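PDB 3D72: vivid PAS protein VVD from Neurospora crassa, which binds flavin-adenine dinucleotide in a LOV-type PAS domain and acts as a fungal blue-light photoreceptor, forming a rapidly exchanging dimer when activated by light. Local coordinates for residues P31-T34 / S35-L38; E55-L58 / Y59-G62; S87-K90 / Y91-S94; N95-N98 / T99-K102. The protein carries 1 engineered substitution. All blocks are in the same frame, centred on the assembly; numbering follows the deposited sequence.

Contact 1 (P31-T34 / S35-L38). Engineered in segment 35-38: Val36 (natural residue Cys).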
loop_
_atom_site.group_PDB
_atom_site.type_symbol
_atom_site.label_atom_id
_atom_site.label_comp_id
_atom_site.label_asym_id
_atom_site.label_seq_id
_atom_site.Cartn_x
_atom_site.Cartn_y
_atom_site.Cartn_z
ATOM N N PRO A 31 7.690 5.095 -4.185
ATOM C CA PRO A 31 7.053 3.949 -3.526
ATOM C C PRO A 31 7.607 3.672 -2.130
ATOM O O PRO A 31 8.808 3.788 -1.892
ATOM C CB PRO A 31 7.313 2.799 -4.502
ATOM C CG PRO A 31 8.563 3.230 -5.228
ATOM C CD PRO A 31 8.356 4.696 -5.435
ATOM N N VAL A 32 6.717 3.325 -1.205
ATOM C CA VAL A 32 7.119 3.010 0.159
ATOM C C VAL A 32 6.376 1.764 0.602
ATOM O O VAL A 32 5.296 1.472 0.091
ATOM C CB VAL A 32 6.777 4.157 1.143
ATOM C CG1 VAL A 32 7.785 5.295 1.002
ATOM C CG2 VAL A 32 5.366 4.662 0.886
ATOM N N ASP A 33 6.971 1.012 1.521
ATOM C CA ASP A 33 6.322 -0.179 2.046
ATOM C C ASP A 33 6.699 -0.333 3.507
ATOM O O ASP A 33 7.445 0.482 4.049
ATOM C CB ASP A 33 6.676 -1.450 1.246
ATOM C CG ASP A 33 8.162 -1.751 1.222
ATOM O OD1 ASP A 33 8.890 -1.300 2.128
ATOM O OD2 ASP A 33 8.599 -2.468 0.296
ATOM N N THR A 34 6.174 -1.371 4.143
ATOM C CA THR A 34 6.422 -1.600 5.556
ATOM C C THR A 34 7.850 -1.980 5.911
ATOM O O THR A 34 8.165 -2.135 7.095
ATOM C CB THR A 34 5.488 -2.692 6.106
ATOM O OG1 THR A 34 5.780 -3.934 5.455
ATOM C CG2 THR A 34 4.033 -2.318 5.866
ATOM N N SER A 35 8.711 -2.119 4.901
ATOM C CA SER A 35 10.110 -2.496 5.116
ATOM C C SER A 35 11.015 -1.303 5.429
ATOM O O SER A 35 12.120 -1.475 5.940
ATOM C CB SER A 35 10.671 -3.223 3.887
ATOM O OG SER A 35 11.210 -2.321 2.933
ATOM N N VAL A 36 10.547 -0.097 5.119
ATOM C CA VAL A 36 11.325 1.110 5.356
ATOM C C VAL A 36 11.230 1.547 6.808
ATOM O O VAL A 36 10.431 1.007 7.567
ATOM C CB VAL A 36 10.822 2.276 4.477
ATOM C CG1 VAL A 36 10.763 1.837 3.026
ATOM C CG2 VAL A 36 9.451 2.743 4.946
ATOM N N ALA A 37 12.060 2.509 7.195
ATOM C CA ALA A 37 12.009 3.025 8.561
ATOM C C ALA A 37 10.816 3.972 8.635
ATOM O O ALA A 37 10.755 4.978 7.931
ATOM C CB ALA A 37 13.297 3.768 8.908
ATOM N N LEU A 38 9.847 3.646 9.476
ATOM C CA LEU A 38 8.677 4.503 9.588
ATOM C C LEU A 38 8.077 4.404 10.963
ATOM O O LEU A 38 8.334 3.453 11.691
ATOM C CB LEU A 38 7.609 4.118 8.554
ATOM C CG LEU A 38 6.904 2.761 8.640
ATOM C CD1 LEU A 38 5.815 2.792 9.714
ATOM C CD2 LEU A 38 6.274 2.433 7.284
#

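Contact 2 (E55-L58 / Y59-G62)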
loop_
_atom_site.group_PDB
_atom_site.type_symbol
_atom_site.label_atom_id
_atom_site.label_comp_id
_atom_site.label_asym_id
_atom_site.label_seq_id
_atom_site.Cartn_x
_atom_site.Cartn_y
_atom_site.Cartn_z
ATOM N N GLU A 55 10.426 -2.087 12.296
ATOM C CA GLU A 55 11.682 -2.662 12.737
ATOM C C GLU A 55 12.882 -1.898 12.192
ATOM O O GLU A 55 13.912 -1.813 12.850
ATOM C CB GLU A 55 11.744 -4.137 12.346
ATOM C CG GLU A 55 10.673 -4.952 13.044
ATOM C CD GLU A 55 11.070 -6.396 13.260
ATOM O OE1 GLU A 55 10.321 -7.118 13.955
ATOM O OE2 GLU A 55 12.127 -6.814 12.735
ATOM N N ALA A 56 12.746 -1.324 11.000
ATOM C CA ALA A 56 13.843 -0.563 10.405
ATOM C C ALA A 56 14.125 0.727 11.177
ATOM O O ALA A 56 15.277 1.185 11.232
ATOM C CB ALA A 56 13.537 -0.243 8.940
ATOM N N PHE A 57 13.080 1.325 11.750
ATOM C CA PHE A 57 13.244 2.541 12.548
ATOM C C PHE A 57 13.970 2.185 13.841
ATOM O O PHE A 57 14.849 2.913 14.290
ATOM C CB PHE A 57 11.876 3.144 12.891
ATOM C CG PHE A 57 11.930 4.248 13.909
ATOM C CD1 PHE A 57 12.199 5.556 13.523
ATOM C CD2 PHE A 57 11.716 3.978 15.259
ATOM C CE1 PHE A 57 12.251 6.584 14.456
ATOM C CE2 PHE A 57 11.766 5.000 16.207
ATOM C CZ PHE A 57 12.035 6.306 15.810
ATOM N N LEU A 58 13.585 1.068 14.451
ATOM C CA LEU A 58 14.221 0.639 15.695
ATOM C C LEU A 58 15.688 0.310 15.449
ATOM O O LEU A 58 16.557 0.630 16.265
ATOM C CB LEU A 58 13.500 -0.585 16.260
ATOM C CG LEU A 58 12.023 -0.365 16.589
ATOM C CD1 LEU A 58 11.406 -1.680 17.060
ATOM C CD2 LEU A 58 11.893 0.719 17.651
ATOM N N TYR A 59 15.958 -0.327 14.314
ATOM C CA TYR A 59 17.325 -0.688 13.970
ATOM C C TYR A 59 18.163 0.565 13.731
ATOM O O TYR A 59 19.290 0.687 14.236
ATOM C CB TYR A 59 17.343 -1.552 12.716
ATOM C CG TYR A 59 18.727 -1.996 12.326
ATOM C CD1 TYR A 59 19.124 -2.003 10.993
ATOM C CD2 TYR A 59 19.637 -2.423 13.289
ATOM C CE1 TYR A 59 20.393 -2.426 10.624
ATOM C CE2 TYR A 59 20.911 -2.846 12.934
ATOM C CZ TYR A 59 21.280 -2.845 11.602
ATOM O OH TYR A 59 22.530 -3.273 11.238
ATOM N N MET A 60 17.612 1.492 12.954
ATOM C CA MET A 60 18.299 2.739 12.643
ATOM C C MET A 60 18.681 3.541 13.882
ATOM O O MET A 60 19.813 4.019 13.999
ATOM C CB MET A 60 17.426 3.628 11.748
ATOM C CG MET A 60 18.053 4.984 11.450
ATOM S SD MET A 60 16.913 6.134 10.643
ATOM C CE MET A 60 16.038 6.823 12.058
ATOM N N THR A 61 17.733 3.684 14.805
ATOM C CA THR A 61 17.949 4.477 16.013
ATOM C C THR A 61 18.596 3.761 17.189
ATOM O O THR A 61 19.119 4.411 18.095
ATOM C CB THR A 61 16.620 5.100 16.506
ATOM O OG1 THR A 61 15.722 4.063 16.923
ATOM C CG2 THR A 61 15.972 5.917 15.399
ATOM N N GLY A 62 18.546 2.433 17.188
ATOM C CA GLY A 62 19.136 1.666 18.273
ATOM C C GLY A 62 18.238 1.491 19.486
ATOM O O GLY A 62 18.634 0.863 20.470
#

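Contact 3 (S87-K90 / Y91-S94). With FAD (flavin-adenine dinucleotide), chain C.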
loop_
_atom_site.group_PDB
_atom_site.type_symbol
_atom_site.label_atom_id
_atom_site.label_comp_id
_atom_site.label_asym_id
_atom_site.label_seq_id
_atom_site.Cartn_x
_atom_site.Cartn_y
_atom_site.Cartn_z
ATOM N N SER A 87 11.388 23.331 24.929
ATOM C CA SER A 87 12.773 23.619 25.283
ATOM C C SER A 87 13.602 24.052 24.082
ATOM O O SER A 87 13.312 23.684 22.941
ATOM C CB SER A 87 13.435 22.390 25.897
ATOM O OG SER A 87 13.738 21.442 24.891
ATOM N N THR A 88 14.646 24.833 24.343
ATOM C CA THR A 88 15.519 25.267 23.273
ATOM C C THR A 88 16.544 24.166 23.133
ATOM O O THR A 88 17.354 23.911 24.047
ATOM C CB THR A 88 16.211 26.601 23.594
ATOM O OG1 THR A 88 15.214 27.603 23.838
ATOM C CG2 THR A 88 17.068 27.046 22.420
ATOM N N ARG A 89 16.492 23.481 21.998
ATOM C CA ARG A 89 17.439 22.402 21.760
ATOM C C ARG A 89 18.811 22.917 21.658
ATOM O O ARG A 89 19.059 23.995 21.129
ATOM C CB ARG A 89 17.107 21.625 20.492
ATOM C CG ARG A 89 16.145 20.525 20.732
ATOM C CD ARG A 89 14.831 21.076 21.225
ATOM N NE ARG A 89 13.753 20.218 20.761
ATOM C CZ ARG A 89 12.462 20.493 20.873
ATOM N NH1 ARG A 89 11.573 19.635 20.403
ATOM N NH2 ARG A 89 12.058 21.612 21.456
ATOM N N LYS A 90 19.742 22.115 22.127
ATOM C CA LYS A 90 21.035 22.644 22.056
ATOM C C LYS A 90 21.879 22.050 20.932
ATOM O O LYS A 90 23.032 22.402 20.786
ATOM C CB LYS A 90 21.658 22.609 23.450
ATOM C CG LYS A 90 22.274 21.335 23.963
ATOM C CD LYS A 90 21.693 20.962 25.335
ATOM C CE LYS A 90 21.258 22.164 26.169
ATOM N NZ LYS A 90 20.581 21.730 27.418
ATOM N N TYR A 91 21.290 21.175 20.124
ATOM C CA TYR A 91 21.992 20.552 18.988
ATOM C C TYR A 91 21.156 20.609 17.721
ATOM O O TYR A 91 21.590 20.158 16.652
ATOM C CB TYR A 91 22.308 19.100 19.317
ATOM C CG TYR A 91 23.143 18.966 20.546
ATOM C CD1 TYR A 91 24.377 19.608 20.631
ATOM C CD2 TYR A 91 22.708 18.215 21.632
ATOM C CE1 TYR A 91 25.165 19.505 21.771
ATOM C CE2 TYR A 91 23.489 18.103 22.779
ATOM C CZ TYR A 91 24.716 18.751 22.842
ATOM O OH TYR A 91 25.494 18.643 23.968
ATOM N N VAL A 92 19.971 21.136 17.844
ATOM C CA VAL A 92 19.091 21.204 16.701
ATOM C C VAL A 92 18.667 22.591 16.316
ATOM O O VAL A 92 18.371 23.439 17.157
ATOM C CB VAL A 92 17.856 20.348 16.937
ATOM C CG1 VAL A 92 16.941 20.423 15.742
ATOM C CG2 VAL A 92 18.281 18.913 17.199
ATOM N N ASP A 93 18.655 22.809 15.001
ATOM C CA ASP A 93 18.262 24.070 14.437
ATOM C C ASP A 93 16.843 24.389 14.890
ATOM O O ASP A 93 15.909 23.632 14.623
ATOM C CB ASP A 93 18.314 23.960 12.916
ATOM C CG ASP A 93 18.038 25.272 12.239
ATOM O OD1 ASP A 93 16.927 25.803 12.415
ATOM O OD2 ASP A 93 18.940 25.776 11.535
ATOM N N SER A 94 16.681 25.514 15.582
ATOM C CA SER A 94 15.370 25.912 16.068
ATOM C C SER A 94 14.355 26.131 14.955
ATOM O O SER A 94 13.186 25.782 15.104
ATOM C CB SER A 94 15.480 27.176 16.923
ATOM O OG SER A 94 16.026 26.878 18.196
HETATM P PA FAD C . 8.605 22.609 20.392
HETATM O O1A FAD C . 9.005 21.738 21.531
HETATM O O2A FAD C . 7.519 23.590 20.625
HETATM O O5B FAD C . 9.906 23.346 19.861
HETATM C C5B FAD C . 9.900 24.295 18.775
HETATM C C4B FAD C . 11.268 24.971 18.750
HETATM O O4B FAD C . 11.225 25.962 17.707
HETATM C C3B FAD C . 11.674 25.687 20.055
HETATM O O3B FAD C . 12.923 25.298 20.568
HETATM C C2B FAD C . 11.606 27.175 19.736
HETATM O O2B FAD C . 12.581 28.009 20.309
HETATM C C1B FAD C . 11.568 27.261 18.208
HETATM N N9A FAD C . 10.567 28.171 17.685
HETATM C C8A FAD C . 9.212 28.121 17.861
HETATM N N7A FAD C . 8.553 29.093 17.276
HETATM C C5A FAD C . 9.551 29.855 16.692
HETATM C C6A FAD C . 9.498 31.055 15.897
HETATM N N6A FAD C . 8.342 31.663 15.615
HETATM N N1A FAD C . 10.674 31.580 15.446
HETATM C C2A FAD C . 11.834 30.938 15.754
HETATM N N3A FAD C . 12.004 29.808 16.478
HETATM C C4A FAD C . 10.771 29.315 16.932
HETATM N N1 FAD C . 11.566 14.506 15.173
HETATM C C2 FAD C . 12.841 14.043 15.110
HETATM O O2 FAD C . 13.806 14.686 15.562
HETATM N N3 FAD C . 13.096 12.805 14.501
HETATM C C4 FAD C . 12.123 11.965 13.956
HETATM O O4 FAD C . 12.459 10.882 13.424
HETATM C C4X FAD C . 10.803 12.459 14.014
HETATM N N5 FAD C . 9.761 11.666 13.497
HETATM C C5X FAD C . 8.473 12.167 13.574
HETATM C C6 FAD C . 7.400 11.378 13.055
HETATM C C7 FAD C . 6.093 11.797 13.129
HETATM C C7M FAD C . 5.021 10.883 12.520
HETATM C C8 FAD C . 5.766 13.015 13.776
HETATM C C8M FAD C . 4.345 13.521 13.914
HETATM C C9 FAD C . 6.833 13.831 14.301
HETATM C C9A FAD C . 8.177 13.429 14.222
HETATM N N10 FAD C . 9.283 14.225 14.730
HETATM C C10 FAD C . 10.560 13.715 14.665
HETATM C "C1'" FAD C . 9.086 15.570 15.340
HETATM C "C2'" FAD C . 8.745 15.723 16.802
HETATM O "O2'" FAD C . 7.861 14.661 17.180
HETATM C "C3'" FAD C . 8.142 17.135 16.989
HETATM O "O3'" FAD C . 6.962 17.235 16.193
HETATM C "C4'" FAD C . 9.128 18.275 16.564
HETATM O "O4'" FAD C . 10.248 18.269 17.429
HETATM C "C5'" FAD C . 8.475 19.667 16.574
HETATM O "O5'" FAD C . 7.474 19.775 17.598
HETATM P P FAD C . 7.821 20.095 19.113
HETATM O O1P FAD C . 6.623 19.744 19.880
HETATM O O2P FAD C . 9.077 19.416 19.516
HETATM O O3P FAD C . 8.055 21.679 19.223
HETATM O O HOH W 1 17.990 25.302 19.083
HETATM O O HOH W 2 15.129 24.550 19.655
#

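Contact 4 (N95-N98 / T99-K102). With FAD (flavin-adenine dinucleotide), chain C.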
loop_
_atom_site.group_PDB
_atom_site.type_symbol
_atom_site.label_atom_id
_atom_site.label_comp_id
_atom_site.label_asym_id
_atom_site.label_seq_id
_atom_site.Cartn_x
_atom_site.Cartn_y
_atom_site.Cartn_z
ATOM N N ASN A 95 14.792 26.707 13.841
ATOM C CA ASN A 95 13.879 26.944 12.731
ATOM C C ASN A 95 13.365 25.618 12.186
ATOM O O ASN A 95 12.219 25.510 11.761
ATOM C CB ASN A 95 14.572 27.712 11.607
ATOM C CG ASN A 95 13.639 28.002 10.446
ATOM O OD1 ASN A 95 12.658 28.731 10.592
ATOM N ND2 ASN A 95 13.938 27.421 9.287
ATOM N N THR A 96 14.227 24.611 12.199
ATOM C CA THR A 96 13.847 23.294 11.706
ATOM C C THR A 96 12.757 22.703 12.589
ATOM O O THR A 96 11.778 22.140 12.090
ATOM C CB THR A 96 15.067 22.349 11.690
ATOM O OG1 THR A 96 16.023 22.824 10.735
ATOM C CG2 THR A 96 14.662 20.920 11.329
ATOM N N ILE A 97 12.914 22.852 13.896
ATOM C CA ILE A 97 11.915 22.326 14.820
ATOM C C ILE A 97 10.603 23.072 14.678
ATOM O O ILE A 97 9.535 22.456 14.697
ATOM C CB ILE A 97 12.414 22.403 16.276
ATOM C CG1 ILE A 97 13.704 21.595 16.399
ATOM C CG2 ILE A 97 11.369 21.810 17.214
ATOM C CD1 ILE A 97 14.362 21.641 17.754
ATOM N N ASN A 98 10.676 24.367 14.501
ATOM C CA ASN A 98 9.452 25.139 14.353
ATOM C C ASN A 98 8.744 24.757 13.053
ATOM O O ASN A 98 7.517 24.698 13.003
ATOM C CB ASN A 98 9.749 26.634 14.376
ATOM C CG ASN A 98 8.495 27.458 14.355
ATOM O OD1 ASN A 98 7.609 27.289 15.197
ATOM N ND2 ASN A 98 8.399 28.354 13.385
ATOM N N THR A 99 9.525 24.482 12.011
ATOM C CA THR A 99 8.961 24.082 10.727
ATOM C C THR A 99 8.158 22.788 10.881
ATOM O O THR A 99 7.055 22.664 10.360
ATOM C CB THR A 99 10.062 23.877 9.669
ATOM O OG1 THR A 99 10.611 25.148 9.312
ATOM C CG2 THR A 99 9.497 23.203 8.424
ATOM N N MET A 100 8.726 21.812 11.609
ATOM C CA MET A 100 8.041 20.541 11.830
ATOM C C MET A 100 6.781 20.755 12.651
ATOM O O MET A 100 5.709 20.254 12.316
ATOM C CB MET A 100 8.945 19.558 12.593
ATOM C CG MET A 100 10.139 19.034 11.808
ATOM S SD MET A 100 11.017 17.710 12.683
ATOM C CE MET A 100 11.918 18.621 13.884
ATOM N N ARG A 101 6.923 21.505 13.734
ATOM C CA ARG A 101 5.811 21.772 14.628
ATOM C C ARG A 101 4.619 22.402 13.910
ATOM O O ARG A 101 3.481 21.947 14.064
ATOM C CB ARG A 101 6.273 22.681 15.763
ATOM C CG ARG A 101 5.399 22.604 16.991
ATOM C CD ARG A 101 5.309 23.955 17.646
ATOM N NE ARG A 101 5.163 24.995 16.634
ATOM C CZ ARG A 101 4.780 26.240 16.884
ATOM N NH1 ARG A 101 4.680 27.120 15.895
ATOM N NH2 ARG A 101 4.475 26.598 18.122
ATOM N N LYS A 102 4.873 23.437 13.115
ATOM C CA LYS A 102 3.783 24.103 12.411
ATOM C C LYS A 102 3.100 23.223 11.378
ATOM O O LYS A 102 1.878 23.254 11.250
ATOM C CB LYS A 102 4.279 25.406 11.774
ATOM C CG LYS A 102 4.666 26.450 12.813
ATOM C CD LYS A 102 4.910 27.816 12.207
ATOM C CE LYS A 102 6.180 27.844 11.385
ATOM N NZ LYS A 102 6.462 29.215 10.869
HETATM P PA FAD C . 8.605 22.609 20.392
HETATM O O1A FAD C . 9.005 21.738 21.531
HETATM O O2A FAD C . 7.519 23.590 20.625
HETATM O O5B FAD C . 9.906 23.346 19.861
HETATM C C5B FAD C . 9.900 24.295 18.775
HETATM C C4B FAD C . 11.268 24.971 18.750
HETATM O O4B FAD C . 11.225 25.962 17.707
HETATM C C3B FAD C . 11.674 25.687 20.055
HETATM O O3B FAD C . 12.923 25.298 20.568
HETATM C C2B FAD C . 11.606 27.175 19.736
HETATM O O2B FAD C . 12.581 28.009 20.309
HETATM C C1B FAD C . 11.568 27.261 18.208
HETATM N N9A FAD C . 10.567 28.171 17.685
HETATM C C8A FAD C . 9.212 28.121 17.861
HETATM N N7A FAD C . 8.553 29.093 17.276
HETATM C C5A FAD C . 9.551 29.855 16.692
HETATM C C6A FAD C . 9.498 31.055 15.897
HETATM N N6A FAD C . 8.342 31.663 15.615
HETATM N N1A FAD C . 10.674 31.580 15.446
HETATM C C2A FAD C . 11.834 30.938 15.754
HETATM N N3A FAD C . 12.004 29.808 16.478
HETATM C C4A FAD C . 10.771 29.315 16.932
HETATM N N1 FAD C . 11.566 14.506 15.173
HETATM C C2 FAD C . 12.841 14.043 15.110
HETATM O O2 FAD C . 13.806 14.686 15.562
HETATM N N3 FAD C . 13.096 12.805 14.501
HETATM C C4 FAD C . 12.123 11.965 13.956
HETATM O O4 FAD C . 12.459 10.882 13.424
HETATM C C4X FAD C . 10.803 12.459 14.014
HETATM N N5 FAD C . 9.761 11.666 13.497
HETATM C C5X FAD C . 8.473 12.167 13.574
HETATM C C6 FAD C . 7.400 11.378 13.055
HETATM C C7 FAD C . 6.093 11.797 13.129
HETATM C C7M FAD C . 5.021 10.883 12.520
HETATM C C8 FAD C . 5.766 13.015 13.776
HETATM C C8M FAD C . 4.345 13.521 13.914
HETATM C C9 FAD C . 6.833 13.831 14.301
HETATM C C9A FAD C . 8.177 13.429 14.222
HETATM N N10 FAD C . 9.283 14.225 14.730
HETATM C C10 FAD C . 10.560 13.715 14.665
HETATM C "C1'" FAD C . 9.086 15.570 15.340
HETATM C "C2'" FAD C . 8.745 15.723 16.802
HETATM O "O2'" FAD C . 7.861 14.661 17.180
HETATM C "C3'" FAD C . 8.142 17.135 16.989
HETATM O "O3'" FAD C . 6.962 17.235 16.193
HETATM C "C4'" FAD C . 9.128 18.275 16.564
HETATM O "O4'" FAD C . 10.248 18.269 17.429
HETATM C "C5'" FAD C . 8.475 19.667 16.574
HETATM O "O5'" FAD C . 7.474 19.775 17.598
HETATM P P FAD C . 7.821 20.095 19.113
HETATM O O1P FAD C . 6.623 19.744 19.880
HETATM O O2P FAD C . 9.077 19.416 19.516
HETATM O O3P FAD C . 8.055 21.679 19.223
#

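Contact 1 (P31-T34 / S35-L38)
Asp33 and Val36 are the end residues of a type I beta turn, and the Asp33 side chain lays an Asx turn over its first part. The turn leads from the N-terminal region into strand 38-42 of the PAS domain. The backbone closure is weak. Val36 N donates to Asp33 O at 3.3 Å, although the bond is nearly straight at 169°.

The side-chain bonds are shorter. Asp33 OD1 accepts twice from Ser35. Ser35 N meets Asp33 OD1 from above the carboxylate plane at 2.9 Å. Ser35 OG donates to the same Asp33 OD1 at 2.7 Å, on the syn side and much closer to the plane. Asp33 CG lies between its backbone N and carbonyl carbon (chi1 59°), which folds the carboxylate back over the turn. With an alanine here, Ser35 N and OG would probably both lose this acceptor, and the hydroxyl would be set free to turn.

The remaining contacts are packing. Thr34 rests on Ile12 and Leu16 of helix 12-21, and Asp33 packs on Ile17 of the second subunit. Leu38 reaches back under the turn, with Leu38 CD2 4.0 Å from Asp33 O. Val36 is an engineered residue in place of the natural cysteine. Val36 CG1 lies 3.8 Å from Asp33 OD1, and Val36 CG2 sits beside the turn carbonyl, 3.2 Å from Asp33 O.

Contact 2 (E55-L58 / Y59-G62)
Phe57 and Thr61 sit one turn apart on a helix, with the threonine methyl over one face of the ring. Thr61 CG2 lies 4.1 Å from the Phe57 ring centroid and 18° off the ring normal, displaced toward the rim. This is a CH-pi contact. Phe57 CG is anti to the backbone N (chi1 170°), and the ring thereby swings along the helix to Thr61. Met60 approaches the same ring at a slant. Its chain bends at the last torsion, and Met60 CE ends 4.3 Å from Phe57 CD1.

The hydroxyl branch of Thr61 turns to the backbone instead. Thr61 OG1 stands between the backbone N and the carbonyl carbon (chi1 65°) and donates to Phe57 O at 3.0 Å. Thr61 N also donates to Phe57 O at 3.0 Å, from the opposite face of the carbonyl plane. One carbonyl is thus gripped by two donors of the same residue.

These residues belong to helix 55-61, a short helix of the PAS domain that follows strand 50-53. The nearest atoms of the Phe57 side chain and the bound FAD are about 4 Å apart, and Phe57 also packs on Val68 of helix 65-68. Met60 lies on Phe124 and Asn126 of strand 123-134.

Regular helical bonds run through the segment, such as Met60 N to Ala56 O at 2.9 Å. The last one links Gly62 N to Leu58 O at 2.8 Å. Gly62 then leaves the helix with positive phi, where a side chain would be jammed against the carbonyl O of Thr61.

Contact 3 (S87-K90 / Y91-S94)
In the site for the FAD diphosphate, Arg89 and Val92 pack side by side in the loop that leads into helix 94-106. Arg89 CB lies 3.9 Å from Val92 CB, and both side chains point the same way. Val92 N is buried here and has no hydrogen-bond partner.

Beyond this packing the arginine bends at its second and third torsions and carries its guanidinium to the cofactor. Arg89 NH1 donates to FAD O2P at 2.7 Å. Arg89 NH2 donates to FAD O1A at 3.1 Å, and this oxygen lies in the guanidinium plane. The two nitrogens therefore reach both phosphates. Arg89 NH2 also donates to Ser87 O at 2.8 Å, again in plane, and makes a weak bond to FAD O5B. Arg89 NE is bound by Gln77. Ser87 O accepts a second hydrogen bond, from the adenosine ribose hydroxyl O3B of FAD.

Two waters bridge the loop. Water 1 donates to Arg89 O at 2.7 Å and to Val92 O at 2.7 Å. Water 2 joins Arg89 N, Ser94 OG and FAD O3B. Asp93 is the N-cap of helix 94-106, with OD1 bound to Thr96 N.

On the outer side, Lys90 lies along Tyr91. Lys90 CG sits over one ring face, 3.7 Å from the Tyr91 centroid and 15° off the ring normal, a CH-pi contact.

The bonds at both ends of the guanidinium fix its rotation, and its positive charge is likely to offset part of the negative charge of the two phosphates.

Contact 4 (N95-N98 / T99-K102)
The Arg101 guanidinium has the end of the Asn98 amide over one face and Lys102 CG at its edge, in plane. The amide and guanidinium planes are 47° apart, and Asn98 CG lies 4.1 Å from Arg101 NH1. The amide also borders the adenine of FAD, with Asn98 CG 3.5 Å from FAD C5A. Asn98 CG is anti to the backbone N (chi1 -175°), which sends the amide along the helix toward Arg101 and Lys102.

Arg101 lines the diphosphate with its aliphatic part. Arg101 CG is 3.6 Å from FAD O5', and Arg101 CD is 3.7 Å from FAD O2A. Replacing Arg101 by an alanine would probably uncover this flank of the diphosphate and leave the Asn98 amide freer to turn.

All eight residues lie on helix 94-106 of the PAS domain, and one side of it forms a wall of the FAD pocket. Ile97 CG2 presses on the ribose, 3.3 Å from FAD C5B. Met100 SD lies 3.9 Å from FAD C1'. The bend at the last torsion brings Met100 CE within 4.3 Å of Ile97 CG1. Met100 also packs on Leu128 and Met130 of strand 123-134.

Thr99 faces strand 110-117, where it touches Val110 and Val112. Thr99 OG1 donates to Asn95 O at 3.0 Å, and Thr99 N donates to the same Asn95 O from the opposite face of the carbonyl plane.

In the fold
The four contacts follow one another along the chain and form two groups on the PAS fold. Contact 1 leads into strand 38-42, and contact 2 covers helix 55-61 and the glycine after it. Their centres are 12 Å apart, and Ala56 packs on the backbone of 35-37. Contacts 3 and 4 lie on the other flank, in the loop before helix 94-106 and on that helix. Their centres are 11 Å apart, and Ile97 touches Arg89 and Val92. The centres of contacts 1 and 3 are about 28 Å apart. Contacts 3 and 4 both touch FAD, Phe57 of contact 2 comes close to it, and contact 1 meets the second subunit. The FAD-binding contacts and the one that meets the second subunit thus lie on different parts of the chain.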